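Local coordinates for protein nicotinate phosphoribosyltransferase (Vibrio cholerae, PDB 4HL7) that probably catalyses the ATP-driven transfer of a phosphoribosyl group from phosphoribosyl diphosphate to nicotinate, giving nicotinate ribonucleotide for NAD biosynthesis, at residues I75-Q80 and S214-A219; L130-V135 and G185-F190; D246-A251 and L277-R282; L333-Y338 and I345-G350; I375-A378 and P384-K387. All coordinates share one frame; numbering follows the deposited sequence.

Contact 1: residues I75-Q80 and S214-A219; sequences IHYLTQ and SNYHFA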
# COMPACT_ATOMS: atom_id res chain seq x y z
N ILE A 75 10.04 8.31 -18.24
CA ILE A 75 10.09 9.71 -17.76
C ILE A 75 9.07 10.59 -18.51
O ILE A 75 8.36 11.43 -17.87
CB ILE A 75 11.50 10.30 -17.81
CG1 ILE A 75 12.48 9.43 -16.99
CG2 ILE A 75 11.53 11.71 -17.21
CD1 ILE A 75 12.20 9.42 -15.51
N HIS A 76 8.99 10.39 -19.82
CA HIS A 76 8.00 11.07 -20.68
C HIS A 76 6.61 10.75 -20.18
O HIS A 76 5.74 11.64 -20.07
CB HIS A 76 8.13 10.64 -22.16
CG HIS A 76 9.41 11.15 -22.86
ND1 HIS A 76 9.99 12.36 -22.57
CD2 HIS A 76 10.20 10.57 -23.88
CE1 HIS A 76 11.10 12.54 -23.36
NE2 HIS A 76 11.23 11.44 -24.15
N TYR A 77 6.38 9.48 -19.82
CA TYR A 77 5.06 9.09 -19.30
C TYR A 77 4.73 9.87 -18.00
O TYR A 77 3.65 10.46 -17.87
CB TYR A 77 4.95 7.56 -19.05
CG TYR A 77 3.68 7.22 -18.26
CD1 TYR A 77 3.72 6.97 -16.89
CD2 TYR A 77 2.44 7.22 -18.91
CE1 TYR A 77 2.55 6.73 -16.16
CE2 TYR A 77 1.26 6.97 -18.19
CZ TYR A 77 1.33 6.73 -16.83
OH TYR A 77 0.17 6.48 -16.13
N LEU A 78 5.66 9.94 -17.07
CA LEU A 78 5.38 10.67 -15.85
C LEU A 78 5.24 12.18 -16.10
O LEU A 78 4.49 12.87 -15.41
CB LEU A 78 6.48 10.46 -14.81
CG LEU A 78 6.59 8.99 -14.30
CD1 LEU A 78 7.76 8.94 -13.33
CD2 LEU A 78 5.29 8.59 -13.62
N THR A 79 6.04 12.71 -17.01
CA THR A 79 5.92 14.12 -17.33
C THR A 79 4.48 14.50 -17.70
O THR A 79 3.97 15.50 -17.22
CB THR A 79 6.87 14.50 -18.49
OG1 THR A 79 8.19 14.38 -18.01
CG2 THR A 79 6.62 15.97 -18.94
N GLN A 80 3.88 13.72 -18.59
CA GLN A 80 2.51 13.94 -19.11
C GLN A 80 1.42 13.54 -18.12
O GLN A 80 0.47 14.30 -17.87
CB GLN A 80 2.30 13.19 -20.42
CG GLN A 80 0.86 13.30 -20.95
CD GLN A 80 0.71 12.93 -22.43
OE1 GLN A 80 1.70 12.76 -23.16
NE2 GLN A 80 -0.52 12.85 -22.89
N SER A 214 -3.38 1.83 -8.85
CA SER A 214 -2.19 2.40 -8.24
C SER A 214 -0.91 2.09 -9.03
O SER A 214 0.10 2.72 -8.78
CB SER A 214 -2.02 1.90 -6.80
OG SER A 214 -1.85 0.49 -6.86
N ASN A 215 -0.96 1.14 -9.98
CA ASN A 215 0.23 0.74 -10.68
C ASN A 215 0.53 1.68 -11.89
O ASN A 215 -0.25 1.71 -12.84
CB ASN A 215 0.06 -0.72 -11.11
CG ASN A 215 1.34 -1.32 -11.68
OD1 ASN A 215 1.86 -0.84 -12.68
ND2 ASN A 215 1.86 -2.33 -11.01
N TYR A 216 1.66 2.40 -11.86
CA TYR A 216 1.99 3.34 -12.96
C TYR A 216 2.15 2.59 -14.28
O TYR A 216 1.67 3.03 -15.38
CB TYR A 216 3.31 4.11 -12.65
CG TYR A 216 3.09 5.48 -12.01
CD1 TYR A 216 2.09 6.33 -12.48
CD2 TYR A 216 3.92 5.93 -10.96
CE1 TYR A 216 1.89 7.61 -11.91
CE2 TYR A 216 3.74 7.19 -10.38
CZ TYR A 216 2.75 8.05 -10.90
OH TYR A 216 2.54 9.32 -10.31
N HIS A 217 2.88 1.48 -14.23
CA HIS A 217 3.14 0.70 -15.46
C HIS A 217 1.88 0.26 -16.17
O HIS A 217 1.76 0.37 -17.43
CB HIS A 217 4.00 -0.52 -15.14
CG HIS A 217 4.37 -1.34 -16.36
ND1 HIS A 217 5.50 -1.14 -17.04
CD2 HIS A 217 3.69 -2.36 -17.01
CE1 HIS A 217 5.57 -1.99 -18.07
NE2 HIS A 217 4.47 -2.75 -18.05
N PHE A 218 0.92 -0.23 -15.40
CA PHE A 218 -0.36 -0.72 -15.97
C PHE A 218 -1.32 0.45 -16.22
O PHE A 218 -2.13 0.35 -17.12
CB PHE A 218 -0.98 -1.80 -15.04
CG PHE A 218 -0.25 -3.13 -15.10
CD1 PHE A 218 0.07 -3.71 -16.33
CD2 PHE A 218 0.18 -3.77 -13.91
CE1 PHE A 218 0.82 -4.90 -16.41
CE2 PHE A 218 0.89 -4.95 -13.98
CZ PHE A 218 1.23 -5.52 -15.22
N ALA A 219 -1.18 1.56 -15.48
CA ALA A 219 -1.92 2.81 -15.83
C ALA A 219 -1.52 3.23 -17.25
O ALA A 219 -2.38 3.50 -18.09
CB ALA A 219 -1.65 3.93 -14.82
O HOH W 1 -2.15 6.70 -17.45

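Contact 2: residues L130-V135 and G185-F190; sequences LYETLV and GTRRRF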
# COMPACT_ATOMS: atom_id res chain seq x y z
N LEU A 130 11.45 3.04 -3.13
CA LEU A 130 10.85 2.26 -4.19
C LEU A 130 10.90 0.73 -4.02
O LEU A 130 10.19 0.03 -4.75
CB LEU A 130 11.40 2.65 -5.57
CG LEU A 130 11.28 4.12 -5.98
CD1 LEU A 130 11.76 4.28 -7.42
CD2 LEU A 130 9.85 4.64 -5.78
N TYR A 131 11.74 0.23 -3.12
CA TYR A 131 11.89 -1.24 -2.98
C TYR A 131 10.59 -1.92 -2.61
O TYR A 131 10.30 -2.97 -3.10
CB TYR A 131 12.92 -1.66 -1.90
CG TYR A 131 14.38 -1.71 -2.37
CD1 TYR A 131 15.31 -0.81 -1.89
CD2 TYR A 131 14.77 -2.64 -3.30
CE1 TYR A 131 16.63 -0.84 -2.31
CE2 TYR A 131 16.09 -2.70 -3.74
CZ TYR A 131 17.01 -1.82 -3.24
OH TYR A 131 18.33 -1.90 -3.66
N GLU A 132 9.87 -1.32 -1.65
CA GLU A 132 8.77 -2.03 -0.97
C GLU A 132 7.91 -2.89 -1.86
O GLU A 132 7.79 -4.12 -1.60
CB GLU A 132 7.87 -1.00 -0.20
CG GLU A 132 6.62 -1.62 0.39
CD GLU A 132 5.81 -0.62 1.20
OE1 GLU A 132 6.36 0.44 1.53
OE2 GLU A 132 4.66 -0.96 1.55
N THR A 133 7.24 -2.31 -2.87
CA THR A 133 6.28 -3.11 -3.65
C THR A 133 7.00 -4.01 -4.62
O THR A 133 6.42 -4.98 -5.07
CB THR A 133 5.13 -2.33 -4.37
OG1 THR A 133 5.60 -1.62 -5.51
CG2 THR A 133 4.39 -1.41 -3.35
N LEU A 134 8.22 -3.62 -5.05
CA LEU A 134 8.99 -4.48 -5.96
C LEU A 134 9.38 -5.75 -5.22
O LEU A 134 9.29 -6.86 -5.77
CB LEU A 134 10.26 -3.77 -6.47
CG LEU A 134 10.00 -2.45 -7.19
CD1 LEU A 134 11.32 -1.70 -7.48
CD2 LEU A 134 9.15 -2.67 -8.44
N VAL A 135 9.87 -5.59 -3.99
CA VAL A 135 10.28 -6.74 -3.20
C VAL A 135 9.05 -7.59 -2.88
O VAL A 135 9.09 -8.79 -3.00
CB VAL A 135 11.07 -6.34 -1.91
CG1 VAL A 135 11.35 -7.58 -1.02
CG2 VAL A 135 12.40 -5.64 -2.27
N GLY A 185 -3.71 -3.97 -6.33
CA GLY A 185 -3.17 -5.29 -6.03
C GLY A 185 -1.78 -5.60 -6.54
O GLY A 185 -1.46 -6.75 -6.77
N THR A 186 -0.95 -4.60 -6.72
CA THR A 186 0.40 -4.89 -7.17
C THR A 186 1.25 -5.68 -6.12
O THR A 186 1.95 -6.65 -6.44
CB THR A 186 1.12 -3.54 -7.46
OG1 THR A 186 0.48 -2.88 -8.57
CG2 THR A 186 2.64 -3.75 -7.76
N ARG A 187 1.26 -5.17 -4.87
CA ARG A 187 2.18 -5.71 -3.83
C ARG A 187 1.94 -7.16 -3.48
O ARG A 187 2.88 -7.87 -3.10
CB ARG A 187 2.15 -4.87 -2.55
CG ARG A 187 0.80 -4.85 -1.81
CD ARG A 187 0.81 -3.80 -0.71
NE ARG A 187 1.16 -2.49 -1.22
CZ ARG A 187 1.91 -1.62 -0.54
NH1 ARG A 187 2.36 -1.95 0.65
NH2 ARG A 187 2.23 -0.43 -1.08
N ARG A 188 0.70 -7.63 -3.67
CA ARG A 188 0.49 -9.09 -3.37
C ARG A 188 -0.12 -9.86 -4.52
O ARG A 188 -0.85 -10.84 -4.33
CB ARG A 188 -0.28 -9.31 -2.05
CG ARG A 188 0.58 -9.22 -0.77
CD ARG A 188 -0.35 -9.04 0.45
NE ARG A 188 0.29 -8.50 1.65
CZ ARG A 188 0.19 -7.23 2.08
NH1 ARG A 188 -0.47 -6.29 1.38
NH2 ARG A 188 0.80 -6.88 3.23
N ARG A 189 0.23 -9.46 -5.73
CA ARG A 189 -0.31 -10.17 -6.90
C ARG A 189 0.20 -11.59 -6.97
O ARG A 189 1.31 -11.90 -6.51
CB ARG A 189 0.04 -9.46 -8.21
CG ARG A 189 1.56 -9.37 -8.51
CD ARG A 189 1.78 -8.19 -9.42
NE ARG A 189 3.19 -8.14 -9.78
CZ ARG A 189 3.74 -7.13 -10.44
NH1 ARG A 189 2.96 -6.11 -10.87
NH2 ARG A 189 5.05 -7.17 -10.74
N PHE A 190 -0.58 -12.48 -7.59
CA PHE A 190 -0.10 -13.84 -7.83
C PHE A 190 1.15 -13.78 -8.76
O PHE A 190 2.12 -14.52 -8.55
CB PHE A 190 -1.20 -14.66 -8.52
CG PHE A 190 -0.82 -16.10 -8.79
CD1 PHE A 190 -1.04 -17.09 -7.82
CD2 PHE A 190 -0.29 -16.47 -10.02
CE1 PHE A 190 -0.67 -18.39 -8.06
CE2 PHE A 190 0.08 -17.81 -10.26
CZ PHE A 190 -0.12 -18.76 -9.28

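Contact 3: residues D246-A251 and L277-R282; sequences DSQQVA and LNDFNR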
# COMPACT_ATOMS: atom_id res chain seq x y z
N ASP A 246 3.98 16.53 17.06
CA ASP A 246 3.74 17.31 15.86
C ASP A 246 3.83 16.49 14.60
O ASP A 246 3.57 16.99 13.50
CB ASP A 246 4.82 18.44 15.76
CG ASP A 246 4.73 19.41 16.89
OD1 ASP A 246 3.58 19.75 17.27
OD2 ASP A 246 5.79 19.80 17.41
N SER A 247 4.22 15.22 14.73
CA SER A 247 4.60 14.39 13.57
C SER A 247 3.50 14.27 12.49
O SER A 247 3.76 14.45 11.30
CB SER A 247 5.03 13.01 14.06
OG SER A 247 3.97 12.33 14.70
N GLN A 248 2.26 13.98 12.92
CA GLN A 248 1.23 13.73 11.99
C GLN A 248 0.78 15.07 11.33
O GLN A 248 0.58 15.16 10.11
CB GLN A 248 0.07 13.06 12.70
CG GLN A 248 -1.13 12.85 11.78
CD GLN A 248 -2.16 11.96 12.43
OE1 GLN A 248 -2.46 10.87 11.93
NE2 GLN A 248 -2.68 12.39 13.56
N GLN A 249 0.69 16.12 12.13
CA GLN A 249 0.34 17.40 11.58
C GLN A 249 1.34 17.95 10.59
O GLN A 249 0.95 18.43 9.51
CB GLN A 249 0.07 18.44 12.69
CG GLN A 249 -0.81 19.51 12.06
CD GLN A 249 -1.44 20.39 13.07
OE1 GLN A 249 -2.64 20.33 13.31
NE2 GLN A 249 -0.63 21.20 13.68
N VAL A 250 2.62 17.86 10.93
CA VAL A 250 3.67 18.33 10.01
C VAL A 250 3.66 17.50 8.72
O VAL A 250 3.81 18.04 7.61
CB VAL A 250 5.07 18.33 10.66
CG1 VAL A 250 6.14 18.50 9.58
CG2 VAL A 250 5.12 19.41 11.79
N ALA A 251 3.47 16.18 8.86
CA ALA A 251 3.46 15.32 7.67
C ALA A 251 2.27 15.73 6.78
O ALA A 251 2.40 15.80 5.53
CB ALA A 251 3.34 13.85 8.08
N LEU A 277 -8.27 13.30 14.00
CA LEU A 277 -9.26 14.40 13.99
C LEU A 277 -8.73 15.64 14.68
O LEU A 277 -9.03 16.74 14.25
CB LEU A 277 -10.58 13.94 14.64
CG LEU A 277 -11.28 12.85 13.79
CD1 LEU A 277 -12.63 12.54 14.42
CD2 LEU A 277 -11.45 13.21 12.32
N ASN A 278 -7.93 15.46 15.72
CA ASN A 278 -7.35 16.62 16.40
C ASN A 278 -6.32 17.35 15.57
O ASN A 278 -6.11 18.55 15.77
CB ASN A 278 -6.70 16.24 17.73
CG ASN A 278 -7.72 15.89 18.77
OD1 ASN A 278 -8.91 16.24 18.63
ND2 ASN A 278 -7.28 15.19 19.84
N ASP A 279 -5.70 16.66 14.63
CA ASP A 279 -4.71 17.32 13.75
C ASP A 279 -5.31 17.90 12.48
O ASP A 279 -4.76 18.83 11.88
CB ASP A 279 -3.55 16.32 13.39
CG ASP A 279 -2.59 16.08 14.57
OD1 ASP A 279 -2.48 16.92 15.51
OD2 ASP A 279 -1.96 15.03 14.57
N PHE A 280 -6.43 17.34 12.06
CA PHE A 280 -6.97 17.58 10.70
C PHE A 280 -7.85 18.82 10.76
O PHE A 280 -9.08 18.72 10.75
CB PHE A 280 -7.75 16.34 10.24
CG PHE A 280 -7.96 16.22 8.72
CD1 PHE A 280 -6.91 16.39 7.80
CD2 PHE A 280 -9.21 15.85 8.23
CE1 PHE A 280 -7.14 16.27 6.43
CE2 PHE A 280 -9.46 15.75 6.87
CZ PHE A 280 -8.40 15.91 5.96
N ASN A 281 -7.20 20.01 10.89
CA ASN A 281 -7.94 21.24 11.08
C ASN A 281 -8.63 21.73 9.78
O ASN A 281 -8.59 21.11 8.72
CB ASN A 281 -7.02 22.31 11.66
CG ASN A 281 -5.84 22.60 10.78
OD1 ASN A 281 -5.99 22.75 9.60
ND2 ASN A 281 -4.65 22.69 11.38
N ARG A 282 -9.31 22.86 9.89
CA ARG A 282 -10.19 23.27 8.83
C ARG A 282 -9.37 23.53 7.54
O ARG A 282 -9.78 23.13 6.43
CB ARG A 282 -11.00 24.53 9.26
CG ARG A 282 -12.10 24.87 8.25
CD ARG A 282 -13.08 25.97 8.72
NE ARG A 282 -12.44 27.23 8.48
CZ ARG A 282 -12.44 27.83 7.28
NH1 ARG A 282 -11.78 28.97 7.11
NH2 ARG A 282 -13.09 27.23 6.26
O HOH W 2 0.63 15.41 14.99

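Contact 4: residues L333-Y338 and I345-G350; sequences LELCEY and ISFGIG. With SO4 (sulfate ion), chain C.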
# COMPACT_ATOMS: atom_id res chain seq x y z
N LEU A 333 -20.29 -3.31 -1.75
CA LEU A 333 -21.71 -2.92 -2.04
C LEU A 333 -22.44 -2.46 -0.79
O LEU A 333 -23.27 -1.54 -0.84
CB LEU A 333 -22.46 -4.02 -2.78
CG LEU A 333 -21.94 -4.38 -4.18
CD1 LEU A 333 -22.78 -5.50 -4.86
CD2 LEU A 333 -21.79 -3.16 -5.10
N GLU A 334 -22.18 -3.12 0.33
CA GLU A 334 -22.74 -2.70 1.61
C GLU A 334 -22.34 -1.26 1.96
O GLU A 334 -23.16 -0.46 2.51
CB GLU A 334 -22.27 -3.64 2.73
CG GLU A 334 -22.92 -3.39 4.07
CD GLU A 334 -22.35 -4.27 5.18
OE1 GLU A 334 -23.06 -4.39 6.20
OE2 GLU A 334 -21.20 -4.80 5.06
N LEU A 335 -21.07 -0.95 1.73
CA LEU A 335 -20.55 0.41 2.00
C LEU A 335 -21.19 1.39 1.03
O LEU A 335 -21.50 2.53 1.44
CB LEU A 335 -19.01 0.42 1.93
CG LEU A 335 -18.46 -0.15 3.25
CD1 LEU A 335 -16.98 -0.53 3.05
CD2 LEU A 335 -18.59 0.79 4.43
N CYS A 336 -21.39 0.96 -0.24
CA CYS A 336 -22.09 1.82 -1.24
C CYS A 336 -23.45 2.29 -0.72
O CYS A 336 -23.78 3.46 -0.80
CB CYS A 336 -22.32 1.09 -2.54
SG CYS A 336 -20.83 0.84 -3.54
N GLU A 337 -24.24 1.33 -0.20
CA GLU A 337 -25.59 1.66 0.28
C GLU A 337 -25.54 2.58 1.49
O GLU A 337 -26.40 3.48 1.65
CB GLU A 337 -26.35 0.37 0.59
CG GLU A 337 -26.70 -0.33 -0.73
CD GLU A 337 -27.29 -1.72 -0.60
OE1 GLU A 337 -28.14 -2.02 -1.44
OE2 GLU A 337 -26.89 -2.51 0.32
N TYR A 338 -24.61 2.32 2.40
CA TYR A 338 -24.55 3.05 3.64
C TYR A 338 -24.13 4.51 3.40
O TYR A 338 -24.53 5.39 4.14
CB TYR A 338 -23.53 2.43 4.59
CG TYR A 338 -23.61 2.93 6.02
CD1 TYR A 338 -24.55 2.38 6.92
CD2 TYR A 338 -22.73 3.90 6.51
CE1 TYR A 338 -24.61 2.82 8.25
CE2 TYR A 338 -22.79 4.35 7.81
CZ TYR A 338 -23.71 3.80 8.70
OH TYR A 338 -23.71 4.25 10.00
N ILE A 345 -17.08 8.02 -2.78
CA ILE A 345 -16.35 6.88 -2.33
C ILE A 345 -15.67 6.11 -3.47
O ILE A 345 -16.09 6.15 -4.65
CB ILE A 345 -17.26 5.89 -1.56
CG1 ILE A 345 -18.25 5.20 -2.54
CG2 ILE A 345 -17.94 6.59 -0.42
CD1 ILE A 345 -19.27 4.29 -1.82
N SER A 346 -14.63 5.37 -3.10
CA SER A 346 -14.06 4.38 -3.98
C SER A 346 -13.46 3.27 -3.11
O SER A 346 -13.12 3.49 -1.93
CB SER A 346 -12.97 5.00 -4.88
OG SER A 346 -12.65 4.07 -5.93
N PHE A 347 -13.34 2.07 -3.70
CA PHE A 347 -12.80 0.90 -2.96
C PHE A 347 -11.44 0.50 -3.49
O PHE A 347 -11.34 0.15 -4.63
CB PHE A 347 -13.81 -0.25 -3.12
CG PHE A 347 -15.16 0.14 -2.56
CD1 PHE A 347 -16.18 0.64 -3.40
CD2 PHE A 347 -15.35 0.17 -1.18
CE1 PHE A 347 -17.39 1.11 -2.84
CE2 PHE A 347 -16.58 0.63 -0.64
CZ PHE A 347 -17.56 1.11 -1.48
N GLY A 348 -10.41 0.61 -2.65
CA GLY A 348 -9.07 0.24 -3.04
C GLY A 348 -8.88 -1.22 -2.72
O GLY A 348 -8.71 -1.57 -1.54
N ILE A 349 -8.92 -2.07 -3.74
CA ILE A 349 -8.86 -3.54 -3.54
C ILE A 349 -7.58 -4.18 -4.10
O ILE A 349 -7.14 -3.85 -5.21
CB ILE A 349 -10.09 -4.19 -4.13
CG1 ILE A 349 -11.35 -3.46 -3.58
CG2 ILE A 349 -10.07 -5.68 -3.79
CD1 ILE A 349 -12.70 -4.14 -3.95
N GLY A 350 -6.96 -5.03 -3.28
CA GLY A 350 -5.67 -5.62 -3.64
C GLY A 350 -5.85 -7.11 -3.91
O GLY A 350 -6.27 -7.50 -4.98
S SO4 C . -6.01 -5.79 0.23
O1 SO4 C . -7.26 -5.56 -0.59
O2 SO4 C . -4.78 -6.16 -0.58
O3 SO4 C . -5.83 -4.62 1.12
O4 SO4 C . -6.10 -7.03 1.05

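Contact 5: residues I375-A378 and P384-K387; sequences IKLA and PVAK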
# COMPACT_ATOMS: atom_id res chain seq x y z
N ILE A 375 5.36 -5.62 5.50
CA ILE A 375 6.49 -4.74 5.59
C ILE A 375 6.22 -3.63 6.60
O ILE A 375 5.05 -3.20 6.81
CB ILE A 375 6.82 -4.15 4.23
CG1 ILE A 375 8.07 -3.27 4.37
CG2 ILE A 375 5.59 -3.40 3.68
CD1 ILE A 375 8.65 -2.75 3.10
N LYS A 376 7.28 -3.15 7.22
CA LYS A 376 7.16 -1.97 8.02
C LYS A 376 8.38 -1.09 7.93
O LYS A 376 9.51 -1.59 7.79
CB LYS A 376 6.83 -2.33 9.49
CG LYS A 376 7.88 -3.13 10.24
N LEU A 377 8.14 0.22 8.03
CA LEU A 377 9.22 1.17 8.28
C LEU A 377 9.57 1.01 9.75
O LEU A 377 8.70 1.15 10.62
CB LEU A 377 8.73 2.61 7.97
CG LEU A 377 9.77 3.67 8.36
CD1 LEU A 377 10.96 3.55 7.42
CD2 LEU A 377 9.15 5.08 8.26
N ALA A 378 10.80 0.62 10.03
CA ALA A 378 11.22 0.29 11.40
C ALA A 378 11.88 1.49 12.04
O ALA A 378 11.82 1.64 13.23
CB ALA A 378 12.20 -0.87 11.42
N PRO A 384 13.56 4.98 16.39
CA PRO A 384 12.37 4.15 16.12
C PRO A 384 11.19 4.98 15.64
O PRO A 384 11.07 6.18 16.01
CB PRO A 384 11.98 3.56 17.51
CG PRO A 384 13.00 4.05 18.48
CD PRO A 384 13.84 5.15 17.82
N VAL A 385 10.28 4.35 14.92
CA VAL A 385 9.00 4.99 14.54
C VAL A 385 7.92 3.91 14.68
O VAL A 385 8.25 2.72 14.78
CB VAL A 385 9.02 5.56 13.10
CG1 VAL A 385 10.11 6.64 12.95
CG2 VAL A 385 9.18 4.41 12.07
N ALA A 386 6.67 4.30 14.77
CA ALA A 386 5.62 3.29 15.09
C ALA A 386 4.31 3.58 14.41
O ALA A 386 4.01 4.71 14.10
CB ALA A 386 5.39 3.19 16.57
N LYS A 387 3.54 2.51 14.18
CA LYS A 387 2.17 2.67 13.76
C LYS A 387 1.30 2.05 14.82
O LYS A 387 1.59 0.96 15.32
CB LYS A 387 1.90 1.95 12.44
CG LYS A 387 0.47 2.11 11.97
CD LYS A 387 0.33 1.47 10.61
CE LYS A 387 -1.09 1.04 10.40
NZ LYS A 387 -1.07 0.00 9.34
O HOH W 3 7.64 0.48 13.04
O HOH W 4 10.42 0.43 15.26

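Contact 1: residues I75-Q80 and S214-A219
Leu78 sets one methyl, CD2, almost squarely over the middle of the Tyr216 ring, while Tyr77 brings the edge of its own ring against the same tyrosine. The CH-pi contact is close to ideal: CD2 of Leu78 lies 3.7 Å from the centroid of the Tyr216 ring and 8° off its normal, with the two side chains roughly at right angles. Leu78 CG stands beside the backbone N (chi1 -65°), which swings the branch toward the ring although its CB does not aim at residues 214-219. Tyr77 does the reverse. Its CB already points across, and with CG anti to the backbone N (chi1 169°) the ring reaches out until CE1 is 3.7 Å from Tyr216 CD1, that atom lying in the plane of the Tyr77 ring. Beyond it, the hydroxyl OH of Tyr77 approaches Ala219 CB at 3.4 Å and shares a water 2.7 Å away, which also donates a weak bond to the carbonyl O of Ala219. Asn215 is the N-cap of the second helix, its OD1 accepting from Phe218 N. The hydroxyl of Tyr216 bonds Asn25. Helix 72-81, from the N-terminal family region, thus packs on the start of helix 216-222, which follows strand 210-213 at one edge of the parallel sheet; helix 87-93 covers Leu78 and helix 21-33 covers Tyr216.

Contact 2: residues L130-V135 and G185-F190
Thr133 and Arg187 bury the most surface, and they meet methyl to guanidinium: CG2 of Thr133 sits over one face of the flat group, 3.3 Å from Arg187 NH2. Thr133 puts OG1 between its backbone N and carbonyl carbon (chi1 74°), which leaves CG2 to lead toward the arginine. The edge of the guanidinium, a little out of its plane, is taken by Glu132, whose extended side chain carries OE2 to 2.7 Å from Arg187 NH1 in a salt bridge. The bond is bent, 140° at the hydrogen. NH1 comes to the anti side of OE2, somewhat out of the carboxylate plane, and the two planes stand 84° apart, so one N-H meets one oxygen, not a two-pronged pairing. The segments join the start of helix 131-147 to the loop between strand 181-183 and helix 192-205, the N-terminal region to the carboxyl end of a strand of the TIM-barrel-like part. Both charged groups have second partners: Lys23 bridges OE1 of Glu132, and Asp20 with the hydroxyl of Tyr22 takes NH2 of Arg187. Acids on two of its nitrogens probably fix the guanidinium's rotation. The Arg187 side chain lies about 6 Å from a bound sulfate ion.

Contact 3: residues D246-A251 and L277-R282
Two helices on the outside of the TIM-barrel-like part, 247-258 and 273-279, meet where the first begins and the second ends, with the short strand 265-267 between them in the chain. The link centres on the buried carboxylate of Asp279, which points into the first turn of helix 247-258. Gln248, stretched out with CG anti to its own N (chi1 176°), turns its amide to give an NE2 bond to Asp279 OD2 of 2.9 Å and nearly straight, 176° at the hydrogen. The acceptor lies in the plane of the amide, whereas the carboxylate is turned 86° against it and is met on its anti side, tilted out of its plane. A water bound to the same oxygen, 2.7 Å from OD2 of Asp279, accepts from the backbone N of Gln249, so OD2 takes two donors, one of them water. OD1 has a long, weak ion pair with Arg245. Just past Asp279 the chain leaves the helix in an inverse gamma turn centred on Phe280, and Asn281 then caps helix 282-287 through Leu284 N. Alongside, the aliphatic part of Gln249 lies against the acid, its CB 4.0 Å from Asp279 CG.

Contact 4: residues L333-Y338 and I345-G350
Helix 333-338 and strand 345-349 run almost antiparallel, their axes 9.7 Å apart at the closest and 163° between directions, as expected for the return from helix to strand in a beta-alpha-beta crossover. The unit is strand 320-323, helix 329-339, strand 344-349, in the TIM-barrel-like fold. Phe347 carries most of the join. Its CG stands beside the backbone N (chi1 -60°), and the ring reaches from the strand to the helix so that its outer rim meets two successive residues. Leu335 comes in at the ring's edge, near its plane, with CB 3.5 Å from Phe347 CE2. Cys336 approaches obliquely, its SG 3.5 Å from Phe347 CE1 in a sulfur-aromatic contact; the line from SG to the ring centroid is 70° off the normal. Two residues earlier in the strand, Ile345 points the same way and lays its CD1 3.8 Å from Cys336 CA, over the helix backbone. Leu335 is backed by Pro298 and Phe299 of helix 298-311. The strand ends at Ile349, and Gly350 follows as the N-cap of helix 351-354, where a sulfate ion, probably from the crystallisation liquor, accepts from the glycine: Gly350 N to sulfate O1 is 2.8 Å.

Contact 5: residues I375-A378 and P384-K387
Val385 faces strand 375-378 with its CB, and its CG2 branch does the touching. From CB the side chain divides. CG1 stands beside the backbone N and anti to the carbonyl carbon (chi1 -61°), which leaves CG2 between N and carbonyl carbon and aimed at Leu377. There CG2 is 3.6 Å from the carbonyl oxygen O of Leu377, and on the side-chain side it packs 3.8 Å from Leu377 CG and nearly as close to CD2, the two side chains lying obliquely to each other. Leu377 reaches this point because its CG is anti to the backbone N (chi1 174°), bringing the branch across although CB itself does not point at Val385. Strand 372-380 and the short strand 383-384 form an antiparallel hairpin at one edge of a five-stranded sheet, with strand 38-46 on the far side of 372-380. By Val385 the returning chain has splayed away from its partner: Ala378 O is 3.5 Å from Val385 N, and waters fill in between the backbones. One water donates both to Leu377 O, at 2.7 Å, and to Val385 O, at 2.9 Å. A second lies 2.7 Å from Ala378 O and also near Val385 O, though its protons cannot serve every acceptor around it. Val385 also rests on Gln239 and Ala240 of helix 232-241, and Leu377 touches Glu233 of that helix, while Val39 of the neighbouring strand lies against Leu377. Gln239 in addition accepts from Ala386 N through its OE1.

Overall arrangement
Contacts 1 and 2 both bind the N-terminal region to the TIM-barrel-like part, and contact 2 is nested along the chain within contact 1. Their centres are 16 Å apart and they touch, Asn215 ND2 lying 2.9 Å from Thr186 OG1, a probable hydrogen bond. Contact 2 meets contact 5, where Glu132 OE2 packs 3.4 Å from Ile375 CG2. Contact 4 lies close to contact 2 without touching it, and its sulfate, about 6 Å from the Arg187 side chain, perhaps marks an anion pocket. Lys387 of contact 5 touches His232, the predicted site of autophosphorylation, unmodified here. Contact 3 stands apart, its centre 19 Å from that of contact 5 and 26 to 30 Å from the others.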